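Local coordinates for possible thiol-disulfide isomerase (Cytophaga hutchinsonii, PDB 3HCZ), which is of unknown function but probably catalyses thiol-disulfide exchange as a thioredoxin-like isomerase domain, at residues F38-C43 against N71-D76; Y15-T20 against D96-T101; P51-W56 against G89-V94; P113-L118 against K127-E132. All coordinates share one frame; numbering follows the deposited sequence. Where two conformers were deposited one is given.

Contact 1. Residues F38-C43 against N71-D76; sequences FWDSQC and NIERKD. With SO4 (sulfate ion), chain C.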
# COMPACT_ATOMS: atom_id res chain seq x y z
N PHE A 38 3.71 -1.30 -2.08
CA PHE A 38 4.67 -0.76 -3.04
C PHE A 38 4.82 -1.76 -4.18
O PHE A 38 5.06 -2.96 -3.93
CB PHE A 38 6.04 -0.49 -2.40
CG PHE A 38 6.01 0.51 -1.27
CD1 PHE A 38 6.21 1.89 -1.52
CD2 PHE A 38 5.83 0.07 0.06
CE1 PHE A 38 6.16 2.84 -0.47
CE2 PHE A 38 5.81 1.01 1.14
CZ PHE A 38 5.96 2.40 0.88
N TRP A 39 4.71 -1.28 -5.41
CA TRP A 39 4.68 -2.17 -6.57
C TRP A 39 5.22 -1.44 -7.79
O TRP A 39 5.44 -0.21 -7.78
CB TRP A 39 3.26 -2.71 -6.82
CG TRP A 39 2.31 -1.69 -7.36
CD1 TRP A 39 1.70 -0.64 -6.66
CD2 TRP A 39 1.87 -1.59 -8.71
NE1 TRP A 39 0.89 0.07 -7.53
CE2 TRP A 39 0.99 -0.48 -8.78
CE3 TRP A 39 2.14 -2.33 -9.88
CZ2 TRP A 39 0.38 -0.10 -9.99
CZ3 TRP A 39 1.53 -1.96 -11.07
CH2 TRP A 39 0.66 -0.86 -11.11
N ASP A 40 5.47 -2.23 -8.85
CA ASP A 40 6.12 -1.73 -10.06
C ASP A 40 5.49 -2.46 -11.24
O ASP A 40 5.49 -3.70 -11.28
CB ASP A 40 7.64 -2.01 -9.96
CG ASP A 40 8.44 -1.47 -11.11
OD1 ASP A 40 7.91 -1.04 -12.16
OD2 ASP A 40 9.68 -1.53 -10.98
N SER A 41 4.95 -1.72 -12.19
CA SER A 41 4.33 -2.36 -13.37
C SER A 41 5.38 -3.12 -14.19
O SER A 41 5.06 -4.10 -14.88
CB SER A 41 3.59 -1.33 -14.23
OG SER A 41 4.53 -0.59 -15.02
N GLN A 42 6.63 -2.69 -14.10
CA GLN A 42 7.68 -3.35 -14.86
C GLN A 42 8.05 -4.72 -14.34
O GLN A 42 8.90 -5.39 -14.91
CB GLN A 42 8.90 -2.45 -14.98
CG GLN A 42 8.54 -1.13 -15.67
CD GLN A 42 7.80 -1.36 -16.98
OE1 GLN A 42 8.43 -1.66 -17.98
NE2 GLN A 42 6.47 -1.22 -16.98
N CYS A 43 7.39 -5.17 -13.28
CA CYS A 43 7.55 -6.56 -12.83
C CYS A 43 6.81 -7.51 -13.72
O CYS A 43 7.01 -8.71 -13.61
CB CYS A 43 7.02 -6.73 -11.42
SG CYS A 43 8.08 -6.02 -10.21
N ASN A 71 2.93 3.08 -6.40
CA ASN A 71 3.73 2.66 -7.50
C ASN A 71 5.09 3.39 -7.44
O ASN A 71 5.12 4.60 -7.21
CB ASN A 71 2.99 2.91 -8.80
CG ASN A 71 3.83 2.61 -9.99
OD1 ASN A 71 4.62 3.44 -10.44
ND2 ASN A 71 3.65 1.40 -10.55
N ILE A 72 6.20 2.64 -7.57
CA ILE A 72 7.54 3.20 -7.38
C ILE A 72 8.19 3.79 -8.63
O ILE A 72 9.39 4.14 -8.61
CB ILE A 72 8.47 2.18 -6.68
CG1 ILE A 72 8.72 0.94 -7.57
CG2 ILE A 72 7.86 1.78 -5.34
CD1 ILE A 72 9.97 0.16 -7.21
N GLU A 73 7.45 3.93 -9.73
CA GLU A 73 8.10 4.23 -11.03
C GLU A 73 8.27 5.72 -11.18
O GLU A 73 7.60 6.48 -10.50
CB GLU A 73 7.24 3.71 -12.19
CG GLU A 73 7.10 2.17 -12.19
CD GLU A 73 6.23 1.67 -13.31
OE1 GLU A 73 6.57 1.90 -14.51
OE2 GLU A 73 5.19 1.05 -13.02
N ARG A 74 9.15 6.13 -12.10
CA ARG A 74 9.46 7.55 -12.26
C ARG A 74 8.83 8.18 -13.49
O ARG A 74 9.20 9.31 -13.87
CB ARG A 74 10.99 7.76 -12.23
CG ARG A 74 11.64 7.33 -10.90
CD ARG A 74 11.11 8.25 -9.75
NE ARG A 74 11.62 7.85 -8.43
CZ ARG A 74 11.19 8.41 -7.30
NH1 ARG A 74 10.32 9.43 -7.35
NH2 ARG A 74 11.67 8.01 -6.12
N LYS A 75 7.94 7.44 -14.16
CA LYS A 75 7.14 7.93 -15.29
C LYS A 75 5.70 7.45 -15.12
O LYS A 75 5.45 6.45 -14.44
CB LYS A 75 7.67 7.40 -16.62
CG LYS A 75 9.09 7.77 -16.93
CD LYS A 75 9.57 7.16 -18.23
CE LYS A 75 11.07 7.43 -18.42
NZ LYS A 75 11.46 7.42 -19.87
N ASP A 76 4.76 8.17 -15.71
CA ASP A 76 3.34 7.80 -15.62
C ASP A 76 2.89 6.66 -16.56
O ASP A 76 1.96 5.92 -16.25
CB ASP A 76 2.47 9.02 -15.98
CG ASP A 76 2.55 10.11 -14.96
OD1 ASP A 76 2.48 9.83 -13.76
OD2 ASP A 76 2.70 11.27 -15.39
S SO4 C . 5.54 9.67 -18.80
O1 SO4 C . 5.28 8.25 -19.01
O2 SO4 C . 4.44 10.44 -19.35
O3 SO4 C . 5.70 10.03 -17.38
O4 SO4 C . 6.77 10.02 -19.51

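Contact 2. Residues Y15-T20 against D96-T101; sequences YMTDTT and DSKNHT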
# COMPACT_ATOMS: atom_id res chain seq x y z
N TYR A 15 4.24 11.73 0.34
CA TYR A 15 3.63 12.91 -0.27
C TYR A 15 3.43 12.63 -1.75
O TYR A 15 3.89 13.38 -2.63
CB TYR A 15 4.54 14.14 -0.04
CG TYR A 15 4.76 14.48 1.42
CD1 TYR A 15 3.92 15.37 2.08
CD2 TYR A 15 5.82 13.93 2.13
CE1 TYR A 15 4.10 15.70 3.43
CE2 TYR A 15 6.01 14.22 3.50
CZ TYR A 15 5.16 15.13 4.13
OH TYR A 15 5.36 15.46 5.45
N MSE A 16 2.71 11.54 -2.04
CA MSE A 16 2.58 11.06 -3.42
C MSE A 16 1.29 11.59 -4.06
O MSE A 16 0.47 12.24 -3.38
CB MSE A 16 2.69 9.52 -3.48
CG MSE A 16 4.08 9.08 -2.97
SE MSE A 16 4.23 7.15 -2.74
CE MSE A 16 4.14 6.63 -4.66
N THR A 17 1.14 11.34 -5.35
CA THR A 17 0.05 11.95 -6.10
C THR A 17 -0.80 10.87 -6.76
O THR A 17 -0.27 9.83 -7.16
CB THR A 17 0.55 12.93 -7.17
OG1 THR A 17 1.53 12.29 -8.00
CG2 THR A 17 1.22 14.16 -6.51
N ASP A 18 -2.10 11.14 -6.91
CA ASP A 18 -3.02 10.15 -7.50
C ASP A 18 -2.93 10.16 -9.04
O ASP A 18 -2.04 10.80 -9.61
CB ASP A 18 -4.46 10.35 -6.95
CG ASP A 18 -5.11 11.65 -7.43
OD1 ASP A 18 -4.63 12.26 -8.43
OD2 ASP A 18 -6.14 12.07 -6.81
N THR A 19 -3.82 9.43 -9.71
CA THR A 19 -3.76 9.27 -11.18
C THR A 19 -4.07 10.57 -11.92
O THR A 19 -3.87 10.66 -13.13
CB THR A 19 -4.69 8.13 -11.67
OG1 THR A 19 -6.03 8.35 -11.20
CG2 THR A 19 -4.20 6.78 -11.15
N THR A 20 -4.53 11.59 -11.21
CA THR A 20 -4.67 12.91 -11.84
C THR A 20 -3.50 13.80 -11.51
O THR A 20 -3.49 14.95 -11.91
CB THR A 20 -5.97 13.67 -11.43
OG1 THR A 20 -5.91 13.96 -10.02
CG2 THR A 20 -7.19 12.83 -11.75
N ASP A 96 5.06 8.77 -7.12
CA ASP A 96 5.85 9.91 -6.66
C ASP A 96 6.17 10.94 -7.73
O ASP A 96 7.34 11.27 -7.98
CB ASP A 96 7.09 9.38 -5.93
CG ASP A 96 7.84 10.47 -5.16
OD1 ASP A 96 7.19 11.40 -4.59
OD2 ASP A 96 9.07 10.44 -5.16
N SER A 97 5.12 11.52 -8.32
CA SER A 97 5.29 12.37 -9.48
C SER A 97 5.94 13.70 -9.11
O SER A 97 6.47 14.40 -9.97
CB SER A 97 3.94 12.65 -10.20
OG SER A 97 3.13 13.56 -9.49
N LYS A 98 5.86 14.08 -7.83
CA LYS A 98 6.50 15.33 -7.41
C LYS A 98 7.79 15.12 -6.64
O LYS A 98 8.28 16.05 -5.97
CB LYS A 98 5.52 16.15 -6.59
CG LYS A 98 4.31 16.54 -7.37
CD LYS A 98 4.48 17.89 -7.95
CE LYS A 98 3.18 18.32 -8.61
NZ LYS A 98 2.90 19.75 -8.39
N ASN A 99 8.35 13.91 -6.74
CA ASN A 99 9.68 13.64 -6.25
C ASN A 99 9.92 13.95 -4.77
O ASN A 99 10.80 14.77 -4.42
CB ASN A 99 10.68 14.45 -7.07
CG ASN A 99 10.51 14.19 -8.51
OD1 ASN A 99 9.91 15.01 -9.23
ND2 ASN A 99 10.95 13.01 -8.95
N HIS A 100 9.14 13.32 -3.90
CA HIS A 100 9.30 13.55 -2.47
C HIS A 100 9.73 12.28 -1.77
O HIS A 100 9.92 12.28 -0.56
CB HIS A 100 8.00 14.07 -1.87
CG HIS A 100 7.58 15.39 -2.42
ND1 HIS A 100 8.42 16.49 -2.44
CD2 HIS A 100 6.43 15.79 -3.01
CE1 HIS A 100 7.80 17.51 -3.01
NE2 HIS A 100 6.58 17.12 -3.35
N THR A 101 9.86 11.19 -2.52
CA THR A 101 10.03 9.92 -1.83
C THR A 101 11.25 9.18 -2.28
O THR A 101 11.47 8.90 -3.47
CB THR A 101 8.83 8.95 -2.00
OG1 THR A 101 7.58 9.67 -1.90
CG2 THR A 101 8.94 7.81 -0.99
O HOH W 1 5.05 13.03 -5.31
O HOH W 2 6.83 11.30 0.13

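Contact 3. Residues P51-W56 against G89-V94; sequences PKLYDW and GGWLNV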
# COMPACT_ATOMS: atom_id res chain seq x y z
N PRO A 51 -3.08 -7.80 -8.68
CA PRO A 51 -4.50 -7.99 -8.93
C PRO A 51 -5.18 -8.85 -7.86
O PRO A 51 -6.37 -8.67 -7.60
CB PRO A 51 -4.53 -8.70 -10.30
CG PRO A 51 -3.16 -9.35 -10.40
CD PRO A 51 -2.27 -8.33 -9.79
N LYS A 52 -4.45 -9.78 -7.27
CA LYS A 52 -5.02 -10.59 -6.22
C LYS A 52 -5.33 -9.76 -4.96
O LYS A 52 -6.32 -10.01 -4.28
CB LYS A 52 -4.12 -11.77 -5.87
CG LYS A 52 -4.24 -12.89 -6.91
CD LYS A 52 -3.32 -14.05 -6.59
CE LYS A 52 -3.57 -15.26 -7.48
NZ LYS A 52 -4.84 -15.96 -7.12
N LEU A 53 -4.44 -8.82 -4.63
CA LEU A 53 -4.70 -7.90 -3.52
C LEU A 53 -5.93 -7.06 -3.88
O LEU A 53 -6.74 -6.74 -3.02
CB LEU A 53 -3.49 -6.98 -3.27
CG LEU A 53 -3.67 -6.01 -2.08
CD1 LEU A 53 -3.93 -6.76 -0.75
CD2 LEU A 53 -2.49 -5.03 -1.96
N TYR A 54 -6.05 -6.70 -5.16
CA TYR A 54 -7.21 -5.89 -5.58
C TYR A 54 -8.50 -6.68 -5.37
O TYR A 54 -9.45 -6.14 -4.82
CB TYR A 54 -7.08 -5.39 -7.02
CG TYR A 54 -8.12 -4.33 -7.37
CD1 TYR A 54 -7.90 -2.98 -7.06
CD2 TYR A 54 -9.32 -4.69 -7.97
CE1 TYR A 54 -8.87 -1.99 -7.38
CE2 TYR A 54 -10.27 -3.73 -8.30
CZ TYR A 54 -10.03 -2.37 -7.99
OH TYR A 54 -10.96 -1.42 -8.30
N ASP A 55 -8.50 -7.96 -5.77
CA ASP A 55 -9.65 -8.82 -5.56
C ASP A 55 -9.97 -8.93 -4.09
O ASP A 55 -11.13 -8.86 -3.71
CB ASP A 55 -9.40 -10.22 -6.09
CG ASP A 55 -9.28 -10.27 -7.59
OD1 ASP A 55 -9.80 -9.38 -8.31
OD2 ASP A 55 -8.66 -11.25 -8.05
N TRP A 56 -8.94 -9.13 -3.27
CA TRP A 56 -9.10 -9.19 -1.80
C TRP A 56 -9.72 -7.88 -1.26
O TRP A 56 -10.61 -7.91 -0.43
CB TRP A 56 -7.75 -9.50 -1.11
CG TRP A 56 -7.85 -9.45 0.40
CD1 TRP A 56 -8.10 -10.49 1.26
CD2 TRP A 56 -7.72 -8.28 1.23
NE1 TRP A 56 -8.14 -10.04 2.56
CE2 TRP A 56 -7.92 -8.69 2.57
CE3 TRP A 56 -7.47 -6.91 0.96
CZ2 TRP A 56 -7.85 -7.80 3.65
CZ3 TRP A 56 -7.41 -6.02 2.04
CH2 TRP A 56 -7.61 -6.47 3.37
N GLY A 89 -8.37 0.47 -10.87
CA GLY A 89 -8.47 1.91 -10.60
C GLY A 89 -9.24 2.31 -9.34
O GLY A 89 -9.21 3.51 -8.97
N GLY A 90 -9.92 1.36 -8.68
CA GLY A 90 -10.85 1.73 -7.60
C GLY A 90 -10.19 2.17 -6.30
O GLY A 90 -10.75 3.01 -5.54
N TRP A 91 -9.01 1.61 -6.00
CA TRP A 91 -8.34 1.95 -4.75
C TRP A 91 -7.46 3.18 -4.89
O TRP A 91 -7.47 3.81 -5.95
CB TRP A 91 -7.54 0.76 -4.21
CG TRP A 91 -6.42 0.21 -5.07
CD1 TRP A 91 -5.70 0.84 -6.06
CD2 TRP A 91 -5.84 -1.09 -4.92
NE1 TRP A 91 -4.71 -0.02 -6.56
CE2 TRP A 91 -4.79 -1.21 -5.87
CE3 TRP A 91 -6.13 -2.19 -4.10
CZ2 TRP A 91 -4.03 -2.39 -6.00
CZ3 TRP A 91 -5.36 -3.35 -4.21
CH2 TRP A 91 -4.33 -3.44 -5.16
N LEU A 92 -6.67 3.50 -3.87
CA LEU A 92 -5.82 4.71 -3.94
C LEU A 92 -4.47 4.49 -4.65
O LEU A 92 -3.42 4.33 -4.00
CB LEU A 92 -5.66 5.39 -2.58
CG LEU A 92 -4.89 6.71 -2.53
CD1 LEU A 92 -5.33 7.67 -3.68
CD2 LEU A 92 -5.13 7.37 -1.15
N ASN A 93 -4.51 4.47 -5.99
CA ASN A 93 -3.28 4.45 -6.77
C ASN A 93 -2.54 5.78 -6.69
O ASN A 93 -3.13 6.83 -7.02
CB ASN A 93 -3.58 4.16 -8.24
CG ASN A 93 -4.06 2.74 -8.45
OD1 ASN A 93 -3.30 1.79 -8.21
ND2 ASN A 93 -5.31 2.58 -8.91
N VAL A 94 -1.30 5.73 -6.26
CA VAL A 94 -0.44 6.91 -6.24
C VAL A 94 0.93 6.61 -6.85
O VAL A 94 1.34 5.43 -6.97
CB VAL A 94 -0.26 7.53 -4.81
CG1 VAL A 94 -1.59 8.08 -4.27
CG2 VAL A 94 0.33 6.51 -3.79

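Contact 4. Residues P113-L118 against K127-E132; sequences PVLYVL and KRIGYE. With SO4 (sulfate ion), chain D.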
# COMPACT_ATOMS: atom_id res chain seq x y z
N PRO A 113 6.68 -6.76 -5.08
CA PRO A 113 5.97 -5.72 -4.34
C PRO A 113 6.24 -5.92 -2.85
O PRO A 113 6.80 -6.97 -2.47
CB PRO A 113 4.51 -6.01 -4.66
CG PRO A 113 4.43 -7.50 -4.93
CD PRO A 113 5.85 -7.98 -5.26
N VAL A 114 5.89 -4.92 -2.05
CA VAL A 114 6.12 -4.96 -0.61
C VAL A 114 4.86 -4.42 0.08
O VAL A 114 4.34 -3.38 -0.32
CB VAL A 114 7.27 -4.05 -0.17
CG1 VAL A 114 7.47 -4.19 1.37
CG2 VAL A 114 8.58 -4.37 -0.90
N LEU A 115 4.41 -5.09 1.15
CA LEU A 115 3.13 -4.74 1.78
C LEU A 115 3.29 -4.48 3.30
O LEU A 115 3.93 -5.30 4.02
CB LEU A 115 2.14 -5.91 1.55
CG LEU A 115 0.68 -5.75 2.00
CD1 LEU A 115 -0.16 -6.69 1.18
CD2 LEU A 115 0.56 -6.10 3.50
N TYR A 116 2.76 -3.37 3.78
CA TYR A 116 2.65 -3.09 5.22
C TYR A 116 1.19 -2.94 5.58
O TYR A 116 0.42 -2.47 4.76
CB TYR A 116 3.36 -1.79 5.59
CG TYR A 116 4.86 -1.86 5.41
CD1 TYR A 116 5.69 -2.20 6.49
CD2 TYR A 116 5.47 -1.61 4.16
CE1 TYR A 116 7.09 -2.25 6.33
CE2 TYR A 116 6.87 -1.70 3.99
CZ TYR A 116 7.67 -2.01 5.09
OH TYR A 116 9.05 -2.12 4.99
N VAL A 117 0.80 -3.32 6.79
CA VAL A 117 -0.55 -3.04 7.25
C VAL A 117 -0.40 -1.97 8.33
O VAL A 117 0.42 -2.10 9.26
CB VAL A 117 -1.26 -4.31 7.82
CG1 VAL A 117 -2.69 -3.98 8.26
CG2 VAL A 117 -1.25 -5.45 6.74
N LEU A 118 -1.19 -0.92 8.21
CA LEU A 118 -1.16 0.17 9.19
C LEU A 118 -2.53 0.26 9.86
O LEU A 118 -3.55 0.03 9.21
CB LEU A 118 -0.93 1.53 8.49
CG LEU A 118 0.21 1.56 7.46
CD1 LEU A 118 0.37 2.91 6.71
CD2 LEU A 118 1.57 1.13 8.12
N LYS A 127 4.45 -6.07 8.95
CA LYS A 127 5.55 -5.64 8.05
C LYS A 127 5.84 -6.71 7.00
O LYS A 127 6.20 -7.81 7.35
CB LYS A 127 6.89 -5.47 8.81
CG LYS A 127 6.89 -4.48 9.97
CD LYS A 127 8.37 -4.20 10.40
CE LYS A 127 8.78 -5.10 11.54
NZ LYS A 127 10.07 -4.66 12.19
N ARG A 128 5.68 -6.35 5.72
CA ARG A 128 6.20 -7.18 4.62
C ARG A 128 5.62 -8.59 4.63
O ARG A 128 6.34 -9.59 4.44
CB ARG A 128 7.73 -7.23 4.65
CG ARG A 128 8.37 -5.88 4.32
CD ARG A 128 9.87 -6.03 4.11
NE ARG A 128 10.49 -4.78 3.72
CZ ARG A 128 11.03 -4.53 2.53
NH1 ARG A 128 11.04 -5.44 1.58
NH2 ARG A 128 11.57 -3.36 2.30
N ILE A 129 4.31 -8.68 4.87
CA ILE A 129 3.61 -9.97 4.87
C ILE A 129 2.95 -10.17 3.50
O ILE A 129 2.80 -9.21 2.74
CB ILE A 129 2.60 -10.08 6.04
CG1 ILE A 129 1.54 -8.98 5.92
CG2 ILE A 129 3.33 -9.94 7.39
CD1 ILE A 129 0.34 -9.24 6.83
N GLY A 130 2.58 -11.39 3.16
CA GLY A 130 2.02 -11.59 1.81
C GLY A 130 0.54 -11.29 1.87
O GLY A 130 -0.10 -11.51 2.91
N TYR A 131 -0.04 -10.86 0.75
CA TYR A 131 -1.51 -10.64 0.72
C TYR A 131 -2.30 -11.89 1.18
O TYR A 131 -3.38 -11.78 1.75
CB TYR A 131 -1.98 -10.18 -0.69
CG TYR A 131 -2.19 -11.37 -1.62
CD1 TYR A 131 -3.40 -12.07 -1.63
CD2 TYR A 131 -1.16 -11.83 -2.43
CE1 TYR A 131 -3.58 -13.16 -2.42
CE2 TYR A 131 -1.34 -12.93 -3.25
CZ TYR A 131 -2.55 -13.59 -3.23
OH TYR A 131 -2.74 -14.68 -4.03
N GLU A 132 -1.75 -13.09 0.96
CA GLU A 132 -2.48 -14.30 1.26
C GLU A 132 -2.58 -14.53 2.76
O GLU A 132 -3.35 -15.37 3.19
CB GLU A 132 -1.92 -15.53 0.52
CG GLU A 132 -0.65 -16.07 1.06
CD GLU A 132 0.60 -15.37 0.51
OE1 GLU A 132 0.51 -14.23 -0.01
OE2 GLU A 132 1.69 -15.99 0.61
S SO4 D . 12.08 -9.29 3.90
O1 SO4 D . 11.58 -9.29 5.30
O2 SO4 D . 12.10 -10.59 3.25
O3 SO4 D . 11.14 -8.43 3.20
O4 SO4 D . 13.43 -8.76 3.76
O HOH W 3 5.32 -7.80 1.39

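Contact 1. Residues F38-C43 against N71-D76
The indole of Trp39 has the amide of Asn71 over one face: ND2 hovers 3.5 Å above the ring plane, displaced toward the rim, and the two flat groups stand 78° apart. The ring of Phe38 is met instead at its edge by CG2 of Ile72. Placed in this way, Asn71 ND2 keeps its in-plane N-H for Glu73 OE2, 2.9 Å away on the anti side of the carboxylate. Glu73 OE2 has two further donors, Ser41 OG at 2.7 Å on the syn side and Ser41 N, which comes from well above the carboxylate plane. CG beside its own N (chi1 -64°) and an extended chain beyond carry the Glu73 carboxylate to Ser41, where three donors grip OE2, even with Asp40 OD1 3.5 Å from Glu73 OE2. Asp40 OD1 closes an Asx turn onto Gln42 N, as Asn71 OD1 does onto Glu73 N. A nearly linear C=O approach marks the backbone bond from Ile72 N to Trp39 O, 3.0 Å, just past the parallel bridge of Trp39 with Asn71. Neighbouring parallel strands thus end together where Cys43 begins the CxxC motif characteristic of the redox site of thioredoxin-fold proteins.

Contact 2. Residues Y15-T20 against D96-T101
Thr17 and Ser97 both turn their hydroxyls into the position between backbone N and carbonyl carbon (chi1 52° and 74°), which brings Thr17 OG1 and Ser97 OG to a short hydrogen bond of 2.5 Å. The same Thr17 oxygen also bonds to the carbonyl of Arg95, while its CG2 methyl lies 4.0 Å from Lys98 CG. A valine in place of Thr17 would probably leave Ser97 OG and the Arg95 carbonyl without this mate and let the serine hydroxyl turn. Asp96 organises the facing loop from within: OD1 takes His100 N on its syn lone pair at 2.8 Å, OD2 receives Thr101 N, and Arg74 forms a salt bridge with OD2. The chain from Asp96 to Asn99 is a type I turn. One water donates to both Tyr15 O and Asp96 OD1 and accepts from Lys98 N, tying the loops together. The His100 ring has Tyr15 O in its plane at the edge, 3.5 Å from CD2, and Lys98 O over the centre of one face; its NE2 bonds to Tyr23. Selenomethionine Met16 sets CE 3.4 Å from Asp96 N. Its side chain packs inward on Tyr68, Ala70 and Val94. The loop before strand 33-39 thereby covers strands 65-71 and 92-95 with Met16, and meets the loop between strand 92-95 and helix 103-107 with Thr17 and Tyr15.

Contact 3. Residues P51-W56 against G89-V94
Trp91, which receives Tyr54 and Leu53 of the helix, also makes the shortest polar bond here: its NE1 donates to Asn93 OD1 at 2.8 Å. The acceptor lies close to the indole plane, whereas the donor stands well above the carbonyl plane of Asn93. Asn93 ND2 is bonded in turn to Ile88 O, so the amide that fixes the indole is itself held. Across the contact the Tyr54 ring comes edge-on to the indole in a T-shaped stack, centroids of the tyrosine ring and the six-membered ring of Trp91 4.9 Å apart and planes at 73°. The evidence for the edge is atomic: Tyr54 CD1 lies 3.4 Å above the indole plane, over its centre. Tyr54 CB adds a CH-pi contact, 27° off the normal of the six-membered ring. With CG anti to its own N (chi1 -169°), the Tyr54 ring is sent past the indole face, and its OH accepts a weak, bent bond from Gly90 N at 3.0 Å. A CB on Gly90 would clash with that hydroxyl. In the thioredoxin fold this is the helix of the first beta-alpha-beta crossover, 49-60, resting against the approach to edge strand 92-95. Leu53 CG touches Trp91 CZ3 at 3.8 Å, and Leu53 continues onto Leu134 of helix 134-147. An alanine at Trp91 would probably open a gap between helix and sheet, leaving Tyr54 without the face it stacks on and Asn93 OD1 without its indole donor. Val67 and Ala69 of strand 65-71 also touch the indole.

Contact 4. Residues P113-L118 against K127-E132
Leu115 and Val117 pack against Ile129 where the second strand of a beta hairpin, 114-118 with 124-127, runs on toward helix 134-147; this hairpin completes the sheet of the thioredoxin fold, and the cis peptide before Pro113 is another hallmark of it. The tight side is apolar. Leu115 CD2 meets Ile129 CG1 at 3.9 Å, Val117 CG2 meets Ile129 CD1 at 4.1 Å, and Tyr131 CB lies near Leu115 CD1. Ile129 holds CG1 between N and carbonyl carbon (chi1 60°), which carries its chain over both strand residues, and Phe137 covers it. On the other face Val114 and Tyr116 are buried too, but their partner, Arg128, is exposed and deposited in two conformers. In one of them, and so with some doubt, Arg128 NE donates to Tyr116 OH at 3.3 Å, the oxygen standing 32° out of the guanidinium plane, and Val114 CG1 lies over one guanidinium face. A sulfate, probably from the crystallisation liquor, lies beside it, its bond to NH1 weak and doubtful. Arg128 N reaches Leu115 O through a weak bond, while a water accepts from Leu115 N at 2.9 Å and donates to Ile129 O at 3.2 Å.

All are partly buried, but the centres of contacts 3 and 4 lie nearer the chain's centre, about 8 to 9 Å against 13 to 14 Å for contacts 1 and 2, and their chemistry follows: aromatic packing of helix on the approach to a strand in contact 3, aliphatic packing of strand on loop in contact 4, with an exposed arginine at its rim, against carboxylates and turns in contacts 1 and 2. Contacts 1, 3 and 4 reach the same sheet; Asn71 N bonds to Val94 O between 1 and 3, and Phe38 N to Val114 O between 1 and 4. Contact 2 joins contact 1 through Arg74. Contacts 2 and 4 do not touch.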